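Local coordinates for protein sorting nexin-21 (Mus musculus, PDB 4YMR) that binds membranes rich in phosphatidylinositol 3-phosphate and phosphatidylinositol 4,5-bisphosphate and may act in intracellular trafficking, this chain being its C-terminal PXB/TPR domain, at residues 55-60 against 74-79; 20-25 against 32-37. All blocks are in the same frame, centred on the assembly; numbering follows the deposited sequence.

Contact 1: residues 55-60 against 74-79; sequences LTLAGL and RACSEK
Cys76 lays its sulfur against the flank of Leu60: SG is 3.5 Å from CB of Leu60, with CD1 of that leucine a little further off. With SG anti to the carbonyl carbon (chi1 -69°), the thiol reaches across to helix 52-66, while its own CB rests 3.9 Å from the backbone O of Leu57. The backbones come close here, with the CA atoms of Leu57 and Cys76 5.6 Å apart, and the short side chain of Cys76 fits between the helices. Leu57 spreads its two methyls along the turn from Cys76 to Lys79. CD2 lies 3.9 Å from the carbonyl O of Cys76, and CD1 touches CG of Lys79 at 4.0 Å. Lys79 thus gives only the root of its chain to the contact; a bend at chi2 (48°) helps to carry the amine away from it. The joint is made by van der Waals contact, between segments that run antiparallel at 163° with axes 8.9 Å apart, a helical hairpin of the PXB/TPR domain. On the side of helix 27-43, Trp38 packs on Leu57, and Leu31 on Leu60. The second subunit of the domain-swapped dimer of this crystal packs on Ala58 through its Phe92 and on Ser77 through its Ala99.

Contact 2: residues 20-25 against 32-37; sequences SLTCTG and ALWANA
Trp34 meets Thr22 through the N-H edge of its indole, with the two side chains set at about a right angle. This is the first helical hairpin of the PXB/TPR domain, in which helix 12-24 turns through a short link into helix 27-43. The indole NE1 donates to OG1 of Thr22 over 2.9 Å, with an N-H...O angle of 152°, and the hydroxyl lies close to the ring plane, 14° out of it. The bond is therefore made in the plane of the indole and leaves both faces of the ring for packing. Thr22 can accept there because OG1 is anti to its own carbonyl carbon (chi1 -58°); the hydroxyl is also hydrogen-bonded to the backbone O of Ala18, one turn back. Two bonds thus grip this buried oxygen, and together they should help to fix the rotation of both side chains.

Beside this polar link, Leu21 and Leu33 also cross at about a right angle. They touch through one methyl each, CD1 to CD1 at 3.5 Å, a single methyl-to-methyl apolar contact. Cys63 of helix 52-66 packs on both Thr22 and Trp34, as does Leu138 of the second subunit, so the second subunit also packs against the bonded pair. Helix 12-24 ends just beyond, where Gly25 takes a positive phi. There, the carbonyl O of Leu21 accepts twice from the same face, from Gly25 N at 3.0 Å and from Thr24 OG1 at 3.2 Å.

From the N terminus, helix 12-24 comes first, and contact 2 closes the short turn that brings helix 27-43 back beside it. The chain then runs on into helix 52-66, and contact 1 closes the next turn by joining that helix to 70-85. The two closures come in series, neither nested nor crossed, with centres about 13 Å apart. Helices 27-43 and 52-66 pack together between them and fuse the hairpins into one stack: Gly59 CA sits 3.4 Å from Trp34 CE2, and Leu60 CD2 is 3.5 Å from Trp34 CB. Both contacts also touch the second subunit, so the swapped dimer borders each hairpin.

Contact 1: residues 55-60 against 74-79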
ATOM      1  N   LEU A  55      -2.432  -1.039   8.357  1.00 25.70           N
ATOM      2  CA  LEU A  55      -1.986  -2.166   9.173  1.00 25.14           C
ATOM      3  C   LEU A  55      -1.726  -1.725  10.620  1.00 23.42           C
ATOM      4  O   LEU A  55      -2.064  -2.427  11.576  1.00 23.79           O
ATOM      5  CB  LEU A  55      -0.723  -2.807   8.599  1.00 29.85           C
ATOM      6  CG  LEU A  55      -0.329  -4.083   9.347  1.00 25.82           C
ATOM      7  CD1 LEU A  55      -1.007  -5.276   8.700  1.00 28.02           C
ATOM      8  CD2 LEU A  55       1.162  -4.270   9.374  1.00 28.75           C
ATOM      9  N   THR A  56      -1.111  -0.556  10.761  1.00 24.18           N
ATOM     10  CA  THR A  56      -0.865   0.034  12.057  1.00 25.79           C
ATOM     11  C   THR A  56      -2.155   0.292  12.830  1.00 23.21           C
ATOM     12  O   THR A  56      -2.272  -0.070  13.996  1.00 21.70           O
ATOM     13  CB  THR A  56      -0.113   1.352  11.905  1.00 28.21           C
ATOM     14  OG1 THR A  56       1.039   1.144  11.084  1.00 27.91           O
ATOM     15  CG2 THR A  56       0.294   1.883  13.259  1.00 19.78           C
ATOM     16  N   LEU A  57      -3.115   0.931  12.175  1.00 24.05           N
ATOM     17  CA  LEU A  57      -4.415   1.203  12.783  1.00 23.98           C
ATOM     18  C   LEU A  57      -5.172  -0.084  13.111  1.00 27.74           C
ATOM     19  O   LEU A  57      -5.892  -0.175  14.114  1.00 25.71           O
ATOM     20  CB  LEU A  57      -5.244   2.075  11.853  1.00 22.92           C
ATOM     21  CG  LEU A  57      -4.767   3.515  11.725  1.00 18.51           C
ATOM     22  CD1 LEU A  57      -5.439   4.188  10.541  1.00 21.30           C
ATOM     23  CD2 LEU A  57      -5.054   4.262  12.999  1.00 17.63           C
ATOM     24  N   ALA A  58      -5.010  -1.091  12.270  1.00 15.78           N
ATOM     25  CA  ALA A  58      -5.622  -2.370  12.598  1.00 26.49           C
ATOM     26  C   ALA A  58      -4.986  -2.935  13.890  1.00 21.22           C
ATOM     27  O   ALA A  58      -5.683  -3.497  14.731  1.00 25.18           O
ATOM     28  CB  ALA A  58      -5.531  -3.358  11.419  1.00 15.32           C
ATOM     29  N   GLY A  59      -3.674  -2.755  14.044  1.00 29.54           N
ATOM     30  CA  GLY A  59      -2.966  -3.222  15.222  1.00 22.33           C
ATOM     31  C   GLY A  59      -3.485  -2.529  16.461  1.00 23.80           C
ATOM     32  O   GLY A  59      -3.840  -3.177  17.459  1.00 18.45           O
ATOM     33  N   LEU A  60      -3.543  -1.202  16.385  1.00 22.48           N
ATOM     34  CA  LEU A  60      -4.102  -0.381  17.456  1.00 21.02           C
ATOM     35  C   LEU A  60      -5.550  -0.758  17.814  1.00 21.12           C
ATOM     36  O   LEU A  60      -5.877  -0.946  18.983  1.00 26.64           O
ATOM     37  CB  LEU A  60      -3.997   1.102  17.091  1.00 20.36           C
ATOM     38  CG  LEU A  60      -2.582   1.689  17.004  1.00 22.99           C
ATOM     39  CD1 LEU A  60      -2.629   3.137  16.549  1.00 24.21           C
ATOM     40  CD2 LEU A  60      -1.867   1.571  18.358  1.00 22.06           C
ATOM     41  N   ARG A  74     -12.504   2.533  18.499  1.00 25.01           N
ATOM     42  CA  ARG A  74     -13.420   3.177  17.568  1.00 16.63           C
ATOM     43  C   ARG A  74     -12.763   4.389  16.875  1.00 23.90           C
ATOM     44  O   ARG A  74     -12.969   4.617  15.681  1.00 32.16           O
ATOM     45  CB  ARG A  74     -14.733   3.553  18.254  1.00 21.55           C
ATOM     46  CG  ARG A  74     -15.784   4.135  17.301  1.00 21.37           C
ATOM     47  CD  ARG A  74     -17.178   4.205  17.922  1.00 23.11           C
ATOM     48  NE  ARG A  74     -18.167   4.631  16.933  1.00 30.59           N
ATOM     49  CZ  ARG A  74     -18.400   5.894  16.607  1.00 27.10           C
ATOM     50  NH1 ARG A  74     -17.728   6.857  17.213  1.00 33.87           N
ATOM     51  NH2 ARG A  74     -19.308   6.194  15.687  1.00 30.38           N
ATOM     52  N   ALA A  75     -11.965   5.151  17.618  1.00 23.36           N
ATOM     53  CA  ALA A  75     -11.176   6.236  17.017  1.00 21.59           C
ATOM     54  C   ALA A  75     -10.262   5.703  15.895  1.00 19.57           C
ATOM     55  O   ALA A  75     -10.177   6.296  14.827  1.00 23.37           O
ATOM     56  CB  ALA A  75     -10.357   6.968  18.083  1.00 18.49           C
ATOM     57  N   CYS A  76      -9.599   4.571  16.138  1.00 23.45           N
ATOM     58  CA  CYS A  76      -8.732   3.960  15.136  1.00 26.70           C
ATOM     59  C   CYS A  76      -9.475   3.601  13.864  1.00 25.20           C
ATOM     60  O   CYS A  76      -8.974   3.847  12.764  1.00 29.55           O
ATOM     61  CB  CYS A  76      -8.011   2.731  15.709  1.00 29.14           C
ATOM     62  SG  CYS A  76      -6.785   3.177  16.955  1.00 26.43           S
ATOM     63  N   SER A  77     -10.664   3.023  14.025  1.00 26.81           N
ATOM     64  CA  SER A  77     -11.536   2.679  12.902  1.00 24.01           C
ATOM     65  C   SER A  77     -11.956   3.887  12.103  1.00 25.27           C
ATOM     66  O   SER A  77     -12.014   3.825  10.883  1.00 28.38           O
ATOM     67  CB  SER A  77     -12.799   1.971  13.393  1.00 27.02           C
ATOM     68  OG  SER A  77     -12.473   0.686  13.859  1.00 50.97           O
ATOM     69  N   GLU A  78     -12.278   4.975  12.801  1.00 22.28           N
ATOM     70  CA  GLU A  78     -12.645   6.212  12.128  1.00 24.41           C
ATOM     71  C   GLU A  78     -11.486   6.712  11.255  1.00 18.39           C
ATOM     72  O   GLU A  78     -11.678   7.026  10.075  1.00 23.66           O
ATOM     73  CB  GLU A  78     -13.118   7.298  13.121  1.00 17.93           C
ATOM     74  CG  GLU A  78     -13.530   8.611  12.440  1.00 35.93           C
ATOM     75  CD  GLU A  78     -14.670   8.446  11.419  1.00 40.92           C
ATOM     76  OE1 GLU A  78     -15.581   7.625  11.666  1.00 36.39           O
ATOM     77  OE2 GLU A  78     -14.660   9.136  10.369  1.00 39.27           O
ATOM     78  N   LYS A  79     -10.292   6.776  11.839  1.00 24.78           N
ATOM     79  CA  LYS A  79      -9.119   7.237  11.112  1.00 31.46           C
ATOM     80  C   LYS A  79      -8.924   6.396   9.850  1.00 27.80           C
ATOM     81  O   LYS A  79      -8.674   6.926   8.768  1.00 31.21           O
ATOM     82  CB  LYS A  79      -7.877   7.212  12.009  1.00 32.35           C
ATOM     83  CG  LYS A  79      -6.670   7.889  11.381  1.00 38.97           C
ATOM     84  CD  LYS A  79      -7.044   9.258  10.820  1.00 50.15           C
ATOM     85  CE  LYS A  79      -5.905   9.851  10.000  1.00 57.84           C
ATOM     86  NZ  LYS A  79      -6.319  11.072   9.246  1.00 60.40           N
TER

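Contact 2: residues 20-25 against 32-37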
ATOM      1  N   SER A  20       4.013  -9.854  15.871  1.00 34.47           N
ATOM      2  CA  SER A  20       4.199 -11.150  16.528  1.00 43.17           C
ATOM      3  C   SER A  20       3.601 -11.135  17.927  1.00 39.97           C
ATOM      4  O   SER A  20       2.900 -12.067  18.321  1.00 45.51           O
ATOM      5  CB  SER A  20       5.672 -11.588  16.553  1.00 47.77           C
ATOM      6  OG  SER A  20       6.486 -10.687  17.280  1.00 60.89           O
ATOM      7  N   LEU A  21       3.870 -10.060  18.661  1.00 42.26           N
ATOM      8  CA  LEU A  21       3.302  -9.857  19.989  1.00 46.71           C
ATOM      9  C   LEU A  21       1.771  -9.951  19.996  1.00 38.84           C
ATOM     10  O   LEU A  21       1.192 -10.547  20.898  1.00 44.81           O
ATOM     11  CB  LEU A  21       3.764  -8.510  20.566  1.00 48.11           C
ATOM     12  CG  LEU A  21       5.234  -8.419  20.977  1.00 44.80           C
ATOM     13  CD1 LEU A  21       5.592  -7.013  21.452  1.00 38.44           C
ATOM     14  CD2 LEU A  21       5.551  -9.446  22.062  1.00 43.71           C
ATOM     15  N   THR A  22       1.135  -9.369  18.981  1.00 38.35           N
ATOM     16  CA  THR A  22      -0.324  -9.377  18.843  1.00 39.68           C
ATOM     17  C   THR A  22      -0.847 -10.775  18.518  1.00 40.56           C
ATOM     18  O   THR A  22      -1.911 -11.186  18.990  1.00 42.44           O
ATOM     19  CB  THR A  22      -0.791  -8.376  17.737  1.00 28.23           C
ATOM     20  OG1 THR A  22      -0.334  -7.054  18.048  1.00 32.19           O
ATOM     21  CG2 THR A  22      -2.305  -8.351  17.610  1.00 25.32           C
ATOM     22  N   CYS A  23      -0.093 -11.502  17.703  1.00 46.65           N
ATOM     23  CA  CYS A  23      -0.493 -12.847  17.324  1.00 54.04           C
ATOM     24  C   CYS A  23      -0.338 -13.841  18.470  1.00 51.82           C
ATOM     25  O   CYS A  23      -1.097 -14.802  18.553  1.00 59.74           O
ATOM     26  CB  CYS A  23       0.229 -13.309  16.056  1.00 52.36           C
ATOM     27  SG  CYS A  23      -0.500 -12.557  14.586  1.00 69.00           S
ATOM     28  N   THR A  24       0.619 -13.597  19.364  1.00 46.85           N
ATOM     29  CA  THR A  24       0.728 -14.418  20.569  1.00 48.52           C
ATOM     30  C   THR A  24      -0.334 -14.065  21.640  1.00 45.79           C
ATOM     31  O   THR A  24      -0.840 -14.947  22.332  1.00 56.34           O
ATOM     32  CB  THR A  24       2.194 -14.490  21.133  1.00 48.33           C
ATOM     33  OG1 THR A  24       2.566 -13.252  21.751  1.00 53.13           O
ATOM     34  CG2 THR A  24       3.184 -14.829  20.019  1.00 36.55           C
ATOM     35  N   GLY A  25      -0.686 -12.788  21.757  1.00 42.45           N
ATOM     36  CA  GLY A  25      -1.741 -12.370  22.667  1.00 38.52           C
ATOM     37  C   GLY A  25      -1.254 -11.387  23.715  1.00 37.51           C
ATOM     38  O   GLY A  25      -1.944 -11.113  24.694  1.00 33.52           O
ATOM     39  N   ALA A  32       1.966  -0.299  22.651  1.00 33.98           N
ATOM     40  CA  ALA A  32       3.006   0.720  22.638  1.00 37.47           C
ATOM     41  C   ALA A  32       3.801   0.721  21.320  1.00 44.14           C
ATOM     42  O   ALA A  32       4.074   1.780  20.751  1.00 49.02           O
ATOM     43  CB  ALA A  32       3.930   0.548  23.842  1.00 27.96           C
ATOM     44  N   LEU A  33       4.152  -0.468  20.835  1.00 41.36           N
ATOM     45  CA  LEU A  33       4.887  -0.608  19.575  1.00 42.27           C
ATOM     46  C   LEU A  33       4.102  -0.101  18.353  1.00 42.78           C
ATOM     47  O   LEU A  33       4.618   0.700  17.571  1.00 49.59           O
ATOM     48  CB  LEU A  33       5.328  -2.060  19.369  1.00 46.65           C
ATOM     49  CG  LEU A  33       6.291  -2.579  20.436  1.00 48.80           C
ATOM     50  CD1 LEU A  33       6.794  -3.974  20.090  1.00 47.59           C
ATOM     51  CD2 LEU A  33       7.448  -1.605  20.604  1.00 44.40           C
ATOM     52  N   TRP A  34       2.868  -0.572  18.183  1.00 31.60           N
ATOM     53  CA  TRP A  34       1.992  -0.015  17.159  1.00 27.93           C
ATOM     54  C   TRP A  34       1.873   1.517  17.276  1.00 31.45           C
ATOM     55  O   TRP A  34       1.813   2.222  16.271  1.00 34.60           O
ATOM     56  CB  TRP A  34       0.575  -0.606  17.250  1.00 25.98           C
ATOM     57  CG  TRP A  34       0.376  -2.084  16.946  1.00 28.76           C
ATOM     58  CD1 TRP A  34      -0.127  -3.027  17.801  1.00 20.20           C
ATOM     59  CD2 TRP A  34       0.634  -2.764  15.710  1.00 28.98           C
ATOM     60  NE1 TRP A  34      -0.191  -4.247  17.182  1.00 27.94           N
ATOM     61  CE2 TRP A  34       0.265  -4.123  15.891  1.00 23.25           C
ATOM     62  CE3 TRP A  34       1.130  -2.365  14.457  1.00 29.56           C
ATOM     63  CZ2 TRP A  34       0.379  -5.081  14.883  1.00 19.73           C
ATOM     64  CZ3 TRP A  34       1.246  -3.319  13.451  1.00 28.52           C
ATOM     65  CH2 TRP A  34       0.876  -4.665  13.676  1.00 26.58           C
ATOM     66  N   ALA A  35       1.815   2.011  18.511  1.00 30.81           N
ATOM     67  CA  ALA A  35       1.500   3.408  18.799  1.00 32.97           C
ATOM     68  C   ALA A  35       2.635   4.345  18.395  1.00 36.77           C
ATOM     69  O   ALA A  35       2.396   5.404  17.827  1.00 44.07           O
ATOM     70  CB  ALA A  35       1.174   3.586  20.279  1.00 32.80           C
ATOM     71  N   ASN A  36       3.865   3.949  18.703  1.00 36.04           N
ATOM     72  CA  ASN A  36       5.043   4.680  18.257  1.00 44.13           C
ATOM     73  C   ASN A  36       5.279   4.595  16.743  1.00 41.97           C
ATOM     74  O   ASN A  36       5.624   5.593  16.119  1.00 43.73           O
ATOM     75  CB  ASN A  36       6.270   4.225  19.045  1.00 59.67           C
ATOM     76  CG  ASN A  36       6.156   4.555  20.524  1.00 73.00           C
ATOM     77  OD1 ASN A  36       5.699   5.642  20.901  1.00 72.34           O
ATOM     78  ND2 ASN A  36       6.552   3.613  21.370  1.00 77.41           N
ATOM     79  N   ALA A  37       5.084   3.412  16.161  1.00 38.23           N
ATOM     80  CA  ALA A  37       5.119   3.260  14.710  1.00 40.79           C
ATOM     81  C   ALA A  37       4.096   4.169  14.028  1.00 42.78           C
ATOM     82  O   ALA A  37       4.383   4.757  12.990  1.00 48.89           O
ATOM     83  CB  ALA A  37       4.884   1.811  14.315  1.00 39.78           C
TER